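Local coordinates for extracellular solute-binding protein, family 1 (Bifidobacterium longum subsp. infantis ATCC 15697, PDB 3QUF) that probably binds a solute outside the cell and hands it to a membrane transporter, as family 1 extracellular solute-binding proteins do, at residues A[181-186]-A[386-391]; A[177-182]-A[240-245]; A[188-193]-A[227-232]; A[380-385]-A[402-407]; A[221-226]-A[395-400]. All coordinates share one frame; numbering follows the deposited sequence.

Interaction 1 (A[181-186]-A[386-391]); sequences DFNTQI and QQQKIV
Q387 and Q388, neighbours on helix 376-391, both aim their side-chain amides at the carbonyl oxygen of F182. Q387 NE2 gives it a hydrogen bond of 3.1 Å, tilted from the carbonyl plane, and Q388 NE2 approaches F182 O from the opposite face, well above that plane. The same Q387 NE2 also donates to Q185 O at 3.0 Å, with both acceptors close to the plane of its own amide, while OE1 accepts from the backbone N of A187. With its hydrogens and its oxygen all engaged, this amide is fixed in rotation. Its CG sits between the backbone N and the carbonyl carbon (chi1 77°), and from there the chain runs out extended to the loop. Q388 is extended too, but with CG beside its backbone N; its NE2 also donates to a water 2.9 Å away, which in turn donates to N183 O. Apolar contact is slight: F182 CE2 lies 3.9 Å from V391 CG2, the two side chains crossing obliquely. The loop 181-186, between strand 176-178 and helix 188-199, is thus tied to the C-terminal part of helix 376-391, whose Q387 and V391 also touch W229 of helix 223-234.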
# COMPACT_ATOMS: atom_id res chain seq x y z
N ASP A 181 -12.44 8.72 4.77
CA ASP A 181 -13.12 8.15 3.61
C ASP A 181 -13.29 6.63 3.83
O ASP A 181 -12.32 5.92 3.77
CB ASP A 181 -12.29 8.44 2.36
CG ASP A 181 -12.86 7.83 1.09
OD1 ASP A 181 -14.11 7.69 0.97
OD2 ASP A 181 -12.04 7.48 0.21
N PHE A 182 -14.50 6.18 4.16
CA PHE A 182 -14.84 4.74 4.30
C PHE A 182 -15.46 4.10 3.02
O PHE A 182 -15.88 2.94 3.07
CB PHE A 182 -15.85 4.53 5.43
CG PHE A 182 -15.43 5.12 6.73
CD1 PHE A 182 -14.15 4.90 7.21
CD2 PHE A 182 -16.31 5.85 7.48
CE1 PHE A 182 -13.75 5.43 8.43
CE2 PHE A 182 -15.93 6.39 8.70
CZ PHE A 182 -14.65 6.18 9.18
N ASN A 183 -15.50 4.84 1.91
CA ASN A 183 -16.35 4.48 0.74
C ASN A 183 -15.70 3.60 -0.28
O ASN A 183 -16.37 2.78 -0.88
CB ASN A 183 -16.77 5.75 -0.02
CG ASN A 183 -17.77 6.55 0.72
OD1 ASN A 183 -18.26 6.12 1.78
ND2 ASN A 183 -18.10 7.72 0.19
N THR A 184 -14.40 3.83 -0.49
CA THR A 184 -13.66 3.31 -1.63
C THR A 184 -12.67 2.21 -1.27
O THR A 184 -12.21 1.48 -2.14
CB THR A 184 -12.80 4.43 -2.23
OG1 THR A 184 -12.13 5.12 -1.16
CG2 THR A 184 -13.68 5.41 -3.00
N GLN A 185 -12.32 2.12 0.01
CA GLN A 185 -11.36 1.15 0.45
C GLN A 185 -11.50 0.90 1.94
O GLN A 185 -12.16 1.68 2.65
CB GLN A 185 -9.94 1.63 0.12
CG GLN A 185 -9.65 2.96 0.74
CD GLN A 185 -8.28 3.52 0.41
OE1 GLN A 185 -7.49 2.90 -0.33
NE2 GLN A 185 -7.98 4.67 0.96
N ILE A 186 -10.86 -0.15 2.40
CA ILE A 186 -10.74 -0.43 3.84
C ILE A 186 -10.14 0.85 4.45
O ILE A 186 -9.21 1.43 3.87
CB ILE A 186 -9.82 -1.64 4.04
CG1 ILE A 186 -10.47 -2.86 3.37
CG2 ILE A 186 -9.55 -1.91 5.51
CD1 ILE A 186 -11.76 -3.23 3.99
N GLN A 386 -18.76 -3.63 6.22
CA GLN A 386 -18.72 -3.90 7.65
C GLN A 386 -18.21 -2.70 8.43
O GLN A 386 -18.73 -2.39 9.51
CB GLN A 386 -17.86 -5.13 7.97
CG GLN A 386 -18.34 -6.44 7.35
CD GLN A 386 -19.78 -6.72 7.64
OE1 GLN A 386 -20.22 -6.64 8.78
NE2 GLN A 386 -20.53 -7.07 6.62
N GLN A 387 -17.19 -2.01 7.91
CA GLN A 387 -16.61 -0.91 8.67
C GLN A 387 -17.64 0.22 8.82
O GLN A 387 -17.75 0.87 9.88
CB GLN A 387 -15.30 -0.42 8.05
CG GLN A 387 -15.41 0.43 6.85
CD GLN A 387 -14.06 0.56 6.13
OE1 GLN A 387 -13.05 -0.01 6.55
NE2 GLN A 387 -14.06 1.29 4.99
N GLN A 388 -18.41 0.45 7.75
CA GLN A 388 -19.46 1.45 7.82
C GLN A 388 -20.53 1.08 8.89
O GLN A 388 -20.96 1.93 9.68
CB GLN A 388 -20.07 1.68 6.44
CG GLN A 388 -19.16 2.33 5.40
CD GLN A 388 -19.76 2.31 4.00
OE1 GLN A 388 -20.91 1.93 3.83
NE2 GLN A 388 -19.00 2.73 2.99
N LYS A 389 -20.92 -0.19 8.94
CA LYS A 389 -21.89 -0.65 9.94
C LYS A 389 -21.35 -0.53 11.36
O LYS A 389 -22.09 -0.25 12.29
CB LYS A 389 -22.31 -2.09 9.68
CG LYS A 389 -23.12 -2.23 8.42
CD LYS A 389 -23.53 -3.70 8.09
CE LYS A 389 -23.88 -3.81 6.60
NZ LYS A 389 -23.98 -5.21 6.05
N ILE A 390 -20.06 -0.76 11.55
CA ILE A 390 -19.46 -0.57 12.88
C ILE A 390 -19.54 0.89 13.28
O ILE A 390 -19.96 1.20 14.42
CB ILE A 390 -18.00 -0.98 12.95
CG1 ILE A 390 -17.86 -2.49 12.89
CG2 ILE A 390 -17.32 -0.39 14.23
CD1 ILE A 390 -16.45 -2.94 12.60
N VAL A 391 -19.18 1.79 12.37
CA VAL A 391 -19.15 3.22 12.69
C VAL A 391 -20.56 3.68 13.06
O VAL A 391 -20.74 4.43 14.03
CB VAL A 391 -18.58 4.07 11.55
CG1 VAL A 391 -18.76 5.57 11.83
CG2 VAL A 391 -17.09 3.73 11.35
O HOH W 1 -19.27 2.57 0.09

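Interaction 2 (A[177-182]-A[240-245]); sequences AFLEDF and QKSVGL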
# COMPACT_ATOMS: atom_id res chain seq x y z
N ALA A 177 -12.65 16.17 15.28
CA ALA A 177 -11.34 15.56 15.53
C ALA A 177 -10.82 14.84 14.30
O ALA A 177 -9.65 15.01 13.93
CB ALA A 177 -11.42 14.58 16.72
N PHE A 178 -11.67 14.04 13.67
CA PHE A 178 -11.24 13.11 12.64
C PHE A 178 -12.38 12.77 11.70
O PHE A 178 -13.54 12.57 12.12
CB PHE A 178 -10.71 11.84 13.32
CG PHE A 178 -10.28 10.77 12.37
CD1 PHE A 178 -9.34 11.05 11.38
CD2 PHE A 178 -10.79 9.48 12.45
CE1 PHE A 178 -8.92 10.06 10.50
CE2 PHE A 178 -10.39 8.49 11.58
CZ PHE A 178 -9.45 8.77 10.60
N LEU A 179 -12.06 12.74 10.41
CA LEU A 179 -12.95 12.23 9.42
C LEU A 179 -12.15 11.31 8.52
O LEU A 179 -10.93 11.51 8.34
CB LEU A 179 -13.54 13.35 8.57
CG LEU A 179 -14.46 14.34 9.22
CD1 LEU A 179 -14.81 15.37 8.14
CD2 LEU A 179 -15.72 13.67 9.78
N GLU A 180 -12.83 10.33 7.95
CA GLU A 180 -12.17 9.40 7.05
C GLU A 180 -13.06 8.94 5.91
O GLU A 180 -14.26 8.87 6.07
CB GLU A 180 -11.70 8.21 7.84
CG GLU A 180 -10.73 7.32 7.10
CD GLU A 180 -9.99 6.36 8.04
OE1 GLU A 180 -10.54 6.01 9.11
OE2 GLU A 180 -8.88 5.98 7.69
N ASP A 181 -12.44 8.72 4.77
CA ASP A 181 -13.12 8.15 3.61
C ASP A 181 -13.29 6.63 3.83
O ASP A 181 -12.32 5.92 3.77
CB ASP A 181 -12.29 8.44 2.36
CG ASP A 181 -12.86 7.83 1.09
OD1 ASP A 181 -14.11 7.69 0.97
OD2 ASP A 181 -12.04 7.48 0.21
N PHE A 182 -14.50 6.18 4.16
CA PHE A 182 -14.84 4.74 4.30
C PHE A 182 -15.46 4.10 3.02
O PHE A 182 -15.88 2.94 3.07
CB PHE A 182 -15.85 4.53 5.43
CG PHE A 182 -15.43 5.12 6.73
CD1 PHE A 182 -14.15 4.90 7.21
CD2 PHE A 182 -16.31 5.85 7.48
CE1 PHE A 182 -13.75 5.43 8.43
CE2 PHE A 182 -15.93 6.39 8.70
CZ PHE A 182 -14.65 6.18 9.18
N GLN A 240 -20.44 9.47 12.97
CA GLN A 240 -21.34 8.89 11.94
C GLN A 240 -21.39 9.82 10.73
O GLN A 240 -21.63 9.36 9.62
CB GLN A 240 -22.77 8.59 12.45
CG GLN A 240 -22.85 7.45 13.49
CD GLN A 240 -22.78 8.00 14.89
OE1 GLN A 240 -22.11 9.02 15.12
NE2 GLN A 240 -23.51 7.39 15.84
N LYS A 241 -21.13 11.09 10.94
CA LYS A 241 -21.12 12.07 9.84
C LYS A 241 -19.99 11.83 8.87
O LYS A 241 -19.98 12.43 7.79
CB LYS A 241 -21.06 13.50 10.38
CG LYS A 241 -19.73 13.97 10.85
CD LYS A 241 -19.85 15.32 11.48
CE LYS A 241 -18.55 15.77 12.06
NZ LYS A 241 -18.63 17.10 12.69
N SER A 242 -19.06 10.93 9.22
CA SER A 242 -17.99 10.54 8.31
C SER A 242 -18.43 9.50 7.28
O SER A 242 -17.78 9.37 6.25
CB SER A 242 -16.78 10.05 9.12
OG SER A 242 -15.61 10.16 8.35
N VAL A 243 -19.54 8.78 7.50
CA VAL A 243 -19.97 7.78 6.51
C VAL A 243 -20.51 8.48 5.30
O VAL A 243 -21.36 9.38 5.43
CB VAL A 243 -21.07 6.81 7.01
CG1 VAL A 243 -21.51 5.89 5.84
CG2 VAL A 243 -20.56 6.01 8.17
N GLY A 244 -20.04 8.08 4.13
CA GLY A 244 -20.50 8.63 2.86
C GLY A 244 -19.60 9.76 2.36
O GLY A 244 -19.71 10.16 1.20
N LEU A 245 -18.73 10.29 3.21
CA LEU A 245 -17.80 11.34 2.73
C LEU A 245 -16.77 10.79 1.77
O LEU A 245 -16.21 9.71 1.97
CB LEU A 245 -17.10 12.05 3.88
CG LEU A 245 -17.87 12.86 4.90
CD1 LEU A 245 -16.87 13.57 5.82
CD2 LEU A 245 -18.80 13.87 4.24
O HOH W 2 -16.57 8.03 4.17
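L179 and S242 bring the backbones closest, with CA atoms 5.4 Å apart, where the chain from L179 to F182, following strand 176-178, runs past a short 3-10 segment, 240-242, and the type II turn from S242 to L245. The turn has glycine at G244, where positive phi would jam a CB against the preceding carbonyl. S242 points at segment 177-182, and its OG, set anti to the backbone N (chi1 -158°), accepts a nearly straight hydrogen bond from E180 N at 2.8 Å. A water carries the next link: it accepts from F182 N at 2.8 Å and lies close to the carbonyl oxygens of S242 and L245. Around this polar seam the apolar groups close up. L179 CD1 meets L245 CD1 at 3.6 Å, while the other branch, CD2, lies against S242 CB. On the far side of the serine, F182 CE2 comes 3.8 Å from S242 CB, and V243 CA stands at the ring's edge. E180 turns its carboxylate away to S189 OG. L179 and L245 both reach V250 of helix 247-255, V243 touches V391 of helix 376-391, and L179 also packs on L259 of strand 259-264, the parallel neighbour of strand 176-178.

Interaction 3 (A[188-193]-A[227-232]); sequences GSFTGL and KRWEAA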
# COMPACT_ATOMS: atom_id res chain seq x y z
N GLY A 188 -7.98 3.46 6.21
CA GLY A 188 -6.55 3.56 6.49
C GLY A 188 -6.23 3.56 7.99
O GLY A 188 -5.25 2.97 8.42
N SER A 189 -7.06 4.20 8.80
CA SER A 189 -6.83 4.21 10.26
C SER A 189 -6.93 2.81 10.86
O SER A 189 -6.14 2.41 11.72
CB SER A 189 -7.81 5.18 10.98
OG SER A 189 -9.19 4.84 10.77
N PHE A 190 -7.95 2.07 10.43
CA PHE A 190 -8.12 0.70 10.85
C PHE A 190 -6.91 -0.13 10.43
O PHE A 190 -6.39 -0.91 11.21
CB PHE A 190 -9.39 0.07 10.25
CG PHE A 190 -9.52 -1.37 10.57
CD1 PHE A 190 -10.02 -1.80 11.80
CD2 PHE A 190 -9.07 -2.33 9.66
CE1 PHE A 190 -10.10 -3.13 12.10
CE2 PHE A 190 -9.16 -3.68 9.98
CZ PHE A 190 -9.67 -4.06 11.20
N THR A 191 -6.47 0.05 9.18
CA THR A 191 -5.33 -0.74 8.69
C THR A 191 -4.08 -0.44 9.51
O THR A 191 -3.32 -1.36 9.84
CB THR A 191 -5.11 -0.50 7.21
OG1 THR A 191 -6.32 -0.90 6.52
CG2 THR A 191 -3.94 -1.31 6.67
N GLY A 192 -3.88 0.83 9.86
CA GLY A 192 -2.75 1.22 10.71
C GLY A 192 -2.80 0.59 12.08
O GLY A 192 -1.78 0.17 12.64
N LEU A 193 -4.01 0.48 12.63
CA LEU A 193 -4.20 -0.12 13.93
C LEU A 193 -3.99 -1.63 13.87
O LEU A 193 -3.35 -2.20 14.74
CB LEU A 193 -5.60 0.25 14.44
CG LEU A 193 -5.88 -0.05 15.91
CD1 LEU A 193 -4.93 0.74 16.81
CD2 LEU A 193 -7.36 0.25 16.23
N LYS A 227 -12.65 -3.96 17.80
CA LYS A 227 -13.13 -3.51 19.12
C LYS A 227 -12.54 -2.15 19.48
O LYS A 227 -13.24 -1.28 20.01
CB LYS A 227 -12.80 -4.51 20.23
CG LYS A 227 -13.63 -5.78 20.26
CD LYS A 227 -13.49 -6.50 21.64
CE LYS A 227 -14.09 -7.93 21.67
NZ LYS A 227 -15.45 -8.05 21.07
N ARG A 228 -11.25 -1.99 19.24
CA ARG A 228 -10.59 -0.74 19.56
C ARG A 228 -10.99 0.35 18.58
O ARG A 228 -11.22 1.50 18.96
CB ARG A 228 -9.08 -0.92 19.62
CG ARG A 228 -8.63 -1.92 20.68
CD ARG A 228 -9.17 -1.53 22.09
NE ARG A 228 -8.81 -0.15 22.44
CZ ARG A 228 -9.58 0.71 23.12
NH1 ARG A 228 -10.79 0.39 23.51
NH2 ARG A 228 -9.14 1.94 23.37
N TRP A 229 -11.14 -0.03 17.32
CA TRP A 229 -11.63 0.91 16.31
C TRP A 229 -13.09 1.32 16.62
O TRP A 229 -13.41 2.50 16.55
CB TRP A 229 -11.50 0.29 14.89
CG TRP A 229 -11.44 1.26 13.77
CD1 TRP A 229 -10.44 2.10 13.47
CD2 TRP A 229 -12.46 1.48 12.78
NE1 TRP A 229 -10.74 2.83 12.34
CE2 TRP A 229 -11.97 2.46 11.89
CE3 TRP A 229 -13.71 0.93 12.55
CZ2 TRP A 229 -12.70 2.93 10.81
CZ3 TRP A 229 -14.43 1.37 11.46
CH2 TRP A 229 -13.93 2.38 10.61
N GLU A 230 -13.94 0.36 17.00
CA GLU A 230 -15.34 0.64 17.38
C GLU A 230 -15.37 1.62 18.58
O GLU A 230 -16.21 2.53 18.65
CB GLU A 230 -16.09 -0.67 17.71
CG GLU A 230 -17.57 -0.49 18.13
CD GLU A 230 -18.24 -1.80 18.59
OE1 GLU A 230 -17.54 -2.83 18.75
OE2 GLU A 230 -19.47 -1.80 18.81
N ALA A 231 -14.43 1.44 19.52
CA ALA A 231 -14.38 2.30 20.71
C ALA A 231 -14.17 3.77 20.34
O ALA A 231 -14.74 4.65 20.99
CB ALA A 231 -13.27 1.83 21.68
N ALA A 232 -13.37 4.04 19.30
CA ALA A 232 -13.20 5.40 18.82
C ALA A 232 -14.50 5.92 18.21
O ALA A 232 -14.81 7.08 18.35
CB ALA A 232 -12.04 5.52 17.80
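F190 and W229 mark the nearest backbone approach, CA to CA 6.5 Å, between helix segments 188-193 and 227-232, which run roughly antiparallel at 138° with axes 10.4 Å apart. The indole of W229 lies between them and makes most of the contact on its side. CG of W229 is anti to the backbone N (chi1 -157°), which swings the ring across to the other helix, and at its edge NE1 donates to S189 OG, 3.0 Å away and within 2° of the ring plane. The same hydroxyl also pairs with E180 OE1, though suspiciously closely. F190 covers one face of the indole: its CB stands over the five-membered ring, 3.8 Å from the centroid, in a CH-pi contact. The phenyl ring itself turns its edge to that face, a T-shaped pair with centroids 5.5 Å apart. Farther along, L193 CD2 reaches the backbone N of W229 at 3.9 Å and also touches R228 CB, whose guanidinium leads off to a salt bridge with D161. A leucine in place of W229 would probably leave S189 OG without its indole donor and the F190 CB and ring edge without a flat surface to rest on. F190 also meets W222, while W229 touches I238, so this is an aromatic-rich interface between two crossing, roughly antiparallel helices, buried within one lobe of the solute-binding fold.

Interaction 4 (A[380-385]-A[402-407]); sequences STEGIA and KALDAK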
# COMPACT_ATOMS: atom_id res chain seq x y z
N SER A 380 -12.65 -6.47 -0.27
CA SER A 380 -12.66 -5.03 0.04
C SER A 380 -14.09 -4.54 0.17
O SER A 380 -14.40 -3.79 1.09
CB SER A 380 -11.87 -4.21 -0.97
OG SER A 380 -10.47 -4.32 -0.75
N THR A 381 -14.96 -4.95 -0.74
CA THR A 381 -16.36 -4.56 -0.69
C THR A 381 -17.00 -4.98 0.63
O THR A 381 -17.73 -4.21 1.25
CB THR A 381 -17.15 -5.18 -1.87
OG1 THR A 381 -16.64 -4.65 -3.09
CG2 THR A 381 -18.65 -4.89 -1.74
N GLU A 382 -16.76 -6.23 1.05
CA GLU A 382 -17.33 -6.70 2.30
C GLU A 382 -16.75 -5.92 3.49
O GLU A 382 -17.49 -5.54 4.42
CB GLU A 382 -17.08 -8.22 2.48
CG GLU A 382 -17.81 -8.85 3.67
CD GLU A 382 -19.35 -8.73 3.64
OE1 GLU A 382 -19.95 -8.48 2.57
OE2 GLU A 382 -19.98 -8.93 4.71
N GLY A 383 -15.45 -5.66 3.47
CA GLY A 383 -14.81 -4.93 4.55
C GLY A 383 -15.31 -3.50 4.66
O GLY A 383 -15.50 -3.00 5.76
N ILE A 384 -15.52 -2.86 3.50
CA ILE A 384 -16.10 -1.52 3.45
C ILE A 384 -17.50 -1.53 4.05
O ILE A 384 -17.83 -0.69 4.91
CB ILE A 384 -16.14 -0.95 2.00
CG1 ILE A 384 -14.72 -0.69 1.48
CG2 ILE A 384 -17.00 0.33 1.94
CD1 ILE A 384 -14.63 -0.50 -0.09
N ALA A 385 -18.33 -2.49 3.64
CA ALA A 385 -19.68 -2.61 4.20
C ALA A 385 -19.65 -2.78 5.71
O ALA A 385 -20.37 -2.09 6.43
CB ALA A 385 -20.42 -3.78 3.51
N LYS A 402 -16.91 -11.90 11.96
CA LYS A 402 -17.57 -13.14 11.55
C LYS A 402 -18.04 -13.02 10.10
O LYS A 402 -17.96 -14.00 9.34
CB LYS A 402 -18.75 -13.48 12.47
CG LYS A 402 -18.33 -13.93 13.89
CD LYS A 402 -19.55 -14.17 14.80
CE LYS A 402 -19.23 -15.17 15.91
NZ LYS A 402 -20.42 -15.42 16.80
N ALA A 403 -18.52 -11.83 9.71
CA ALA A 403 -18.93 -11.62 8.31
C ALA A 403 -17.77 -11.75 7.32
O ALA A 403 -17.91 -12.33 6.24
CB ALA A 403 -19.63 -10.29 8.14
N LEU A 404 -16.62 -11.21 7.69
CA LEU A 404 -15.42 -11.38 6.89
C LEU A 404 -15.01 -12.86 6.77
O LEU A 404 -14.67 -13.31 5.70
CB LEU A 404 -14.27 -10.53 7.43
CG LEU A 404 -14.41 -9.01 7.19
CD1 LEU A 404 -13.30 -8.27 7.91
CD2 LEU A 404 -14.40 -8.66 5.71
N ASP A 405 -15.04 -13.60 7.89
CA ASP A 405 -14.73 -15.05 7.84
C ASP A 405 -15.72 -15.79 6.92
O ASP A 405 -15.30 -16.62 6.10
CB ASP A 405 -14.78 -15.64 9.24
CG ASP A 405 -13.44 -15.53 9.98
OD1 ASP A 405 -12.39 -15.58 9.31
OD2 ASP A 405 -13.45 -15.45 11.23
N ALA A 406 -17.00 -15.46 7.05
CA ALA A 406 -18.07 -16.08 6.25
C ALA A 406 -17.81 -15.83 4.79
O ALA A 406 -17.92 -16.75 3.96
CB ALA A 406 -19.46 -15.54 6.67
N LYS A 407 -17.47 -14.59 4.44
CA LYS A 407 -17.17 -14.26 3.06
C LYS A 407 -15.90 -14.97 2.53
O LYS A 407 -15.89 -15.57 1.47
CB LYS A 407 -17.04 -12.74 2.92
CG LYS A 407 -17.01 -12.24 1.52
CD LYS A 407 -18.28 -12.63 0.80
CE LYS A 407 -18.82 -11.55 -0.07
NZ LYS A 407 -20.26 -11.77 -0.23
O HOH W 3 -20.33 -12.17 4.95
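E382 carries most of this contact, its aliphatic part lying against two residues of segment 402-407. E382 CG is 4.0 Å from L404 CD2 and equally far from K407 CB, and the lysine's CG adds a further touch on the same methylenes. The glutamate leaves its helix with CG anti to the backbone N (chi1 -172°) and then bends at chi2, 60°, which brings the carboxylate round over A403, where OE2 is 3.7 Å from the methyl CB. L404 and E382 point opposite ways and lie side by side, and the leucine pushes CD2 on to the backbone of G383, 3.9 Å from its N. With no side chain on G383, CD2 rests directly on the main chain.

No direct hydrogen bond spans the two helices. A water bridges instead, donating to A403 O at 2.7 Å and, over a longer reach, to E382 OE2. That oxygen also accepts a weak hydrogen bond from Q386 NE2, one turn further along its own helix. K407 NZ stays 4.3 Å from E382 OE1, beyond a salt bridge, though the opposite charges would still attract mildly.

The segments run nearly antiparallel, at 163° with axes 9.9 Å apart, as successive helices 376-391 and 397-408 form a hairpin. L404 and K407 also touch M379, and L404 continues inward to W222 and to F218 of helix 218-221.

Interaction 5 (A[221-226]-A[395-400]); sequences DWTPVF and ISAKDA
The ring of F226 has the A400 methyl over one face: CB stands 4.1 Å from the ring centroid, 17° off its normal, a CH-pi contact displaced toward the rim near CE2. The A397 carbonyl oxygen approaches the same ring obliquely. F226 also stacks with F190 of helix 188-199, and its CE2 lies at the edge of the W222 indole, in the plane of that ring, so the phenyl is boxed in by aromatic neighbours as well as by helix 397-408. With CG anti to the carbonyl carbon (chi1 -85°), the ring comes under the A400 methyl while CB faces A397. There the packing is close, F226 CB to A397 CB being 3.5 Å. The same alanine methyl sits 3.7 Å from T223 O, one turn earlier. T223 CG2 touches K398 CA at 3.9 Å, and the threonine hydroxyl bonds back to the T219 carbonyl. The lysine passes T223 at a slant, its CB 4.0 Å from T223 CG2.

Small residues at A397 and A400 let the first turn of helix 397-408 come this near. That turn opens with a capping box: S396 OG accepts from D399 N at 3.0 Å, and D399 OD2 takes a weak bond from S396 N. An alanine in place of F226 would probably open a gap under A400 and deprive F190 of its stacking partner. Between the two segments no hydrogen bond forms, and the polar link nearby is a weak bond from A397 N to E230 OE1; methyls, methylenes and one ring face do the joining, so the contact depends on shape and burial.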
# COMPACT_ATOMS: atom_id res chain seq x y z
N ASP A 221 -8.36 -12.63 14.93
CA ASP A 221 -7.36 -11.55 14.88
C ASP A 221 -7.88 -10.17 14.57
O ASP A 221 -7.31 -9.19 15.04
CB ASP A 221 -6.23 -11.92 13.93
CG ASP A 221 -5.24 -12.87 14.56
OD1 ASP A 221 -4.89 -12.72 15.77
OD2 ASP A 221 -4.82 -13.77 13.82
N TRP A 222 -8.93 -10.05 13.76
CA TRP A 222 -9.45 -8.74 13.45
C TRP A 222 -10.43 -8.26 14.52
O TRP A 222 -10.55 -7.06 14.71
CB TRP A 222 -10.12 -8.68 12.08
CG TRP A 222 -9.14 -8.60 10.92
CD1 TRP A 222 -7.91 -9.22 10.82
CD2 TRP A 222 -9.30 -7.86 9.70
NE1 TRP A 222 -7.33 -8.93 9.61
CE2 TRP A 222 -8.16 -8.11 8.90
CE3 TRP A 222 -10.30 -7.04 9.20
CZ2 TRP A 222 -7.99 -7.53 7.63
CZ3 TRP A 222 -10.15 -6.48 7.92
CH2 TRP A 222 -8.99 -6.73 7.16
N THR A 223 -11.10 -9.19 15.21
CA THR A 223 -12.07 -8.78 16.26
C THR A 223 -11.51 -7.79 17.26
O THR A 223 -12.12 -6.75 17.48
CB THR A 223 -12.68 -9.97 17.01
OG1 THR A 223 -13.33 -10.80 16.07
CG2 THR A 223 -13.67 -9.49 18.04
N PRO A 224 -10.33 -8.08 17.85
CA PRO A 224 -9.79 -7.14 18.84
C PRO A 224 -9.44 -5.78 18.28
O PRO A 224 -9.49 -4.78 18.99
CB PRO A 224 -8.53 -7.83 19.35
CG PRO A 224 -8.19 -8.88 18.36
CD PRO A 224 -9.50 -9.28 17.69
N VAL A 225 -9.11 -5.74 17.00
CA VAL A 225 -8.79 -4.49 16.34
C VAL A 225 -10.05 -3.72 16.04
O VAL A 225 -10.14 -2.53 16.33
CB VAL A 225 -7.91 -4.71 15.08
CG1 VAL A 225 -7.46 -3.34 14.45
CG2 VAL A 225 -6.70 -5.56 15.44
N PHE A 226 -11.07 -4.41 15.57
CA PHE A 226 -12.37 -3.80 15.37
C PHE A 226 -12.91 -3.26 16.70
O PHE A 226 -13.56 -2.23 16.72
CB PHE A 226 -13.38 -4.80 14.83
CG PHE A 226 -13.38 -4.99 13.31
CD1 PHE A 226 -13.42 -3.92 12.44
CD2 PHE A 226 -13.42 -6.27 12.78
CE1 PHE A 226 -13.47 -4.12 11.04
CE2 PHE A 226 -13.48 -6.48 11.41
CZ PHE A 226 -13.51 -5.40 10.54
N ILE A 395 -23.50 -2.96 14.01
CA ILE A 395 -22.99 -4.30 14.24
C ILE A 395 -21.84 -4.21 15.24
O ILE A 395 -21.23 -3.16 15.40
CB ILE A 395 -22.55 -4.94 12.95
CG1 ILE A 395 -21.31 -4.24 12.38
CG2 ILE A 395 -23.69 -4.91 11.93
CD1 ILE A 395 -20.76 -4.94 11.23
N SER A 396 -21.57 -5.31 15.92
CA SER A 396 -20.47 -5.34 16.86
C SER A 396 -19.20 -5.66 16.10
O SER A 396 -19.24 -6.10 14.94
CB SER A 396 -20.69 -6.43 17.88
OG SER A 396 -20.70 -7.68 17.24
N ALA A 397 -18.07 -5.48 16.79
CA ALA A 397 -16.78 -5.91 16.27
C ALA A 397 -16.77 -7.38 15.91
O ALA A 397 -16.36 -7.75 14.81
CB ALA A 397 -15.68 -5.61 17.30
N LYS A 398 -17.23 -8.25 16.81
CA LYS A 398 -17.20 -9.68 16.51
C LYS A 398 -18.10 -10.03 15.30
O LYS A 398 -17.71 -10.85 14.47
CB LYS A 398 -17.53 -10.55 17.73
CG LYS A 398 -16.85 -11.95 17.64
CD LYS A 398 -17.36 -13.00 18.63
CE LYS A 398 -17.14 -12.59 20.08
NZ LYS A 398 -15.73 -12.15 20.39
N ASP A 399 -19.25 -9.38 15.18
CA ASP A 399 -20.13 -9.61 14.02
C ASP A 399 -19.44 -9.23 12.71
O ASP A 399 -19.58 -9.94 11.72
CB ASP A 399 -21.44 -8.81 14.10
CG ASP A 399 -22.37 -9.27 15.23
OD1 ASP A 399 -22.41 -10.49 15.58
OD2 ASP A 399 -23.11 -8.37 15.75
N ALA A 400 -18.75 -8.10 12.70
CA ALA A 400 -18.00 -7.68 11.51
C ALA A 400 -16.95 -8.71 11.14
O ALA A 400 -16.82 -9.09 9.98
CB ALA A 400 -17.34 -6.33 11.74

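Overall arrangement
Interaction 3 is buried and aromatic, and interaction 5, also largely buried, meets it through helix 223-234, where F190 and F226 come together. Interactions 1 and 2 start from the same stretch, share D181 and F182, and are only partly buried; here side-chain amides, a serine and waters hold backbone carbonyls and amides of loops and turns. Interaction 4 is partly buried too, joining helices 376-391 and 397-408 by methyls, methylenes and one water. Helix 376-391 serves interactions 1 and 4, and helix 397-408 serves 4 and 5. Interactions 2 and 5 do not touch, their nearest atoms about 10 Å apart.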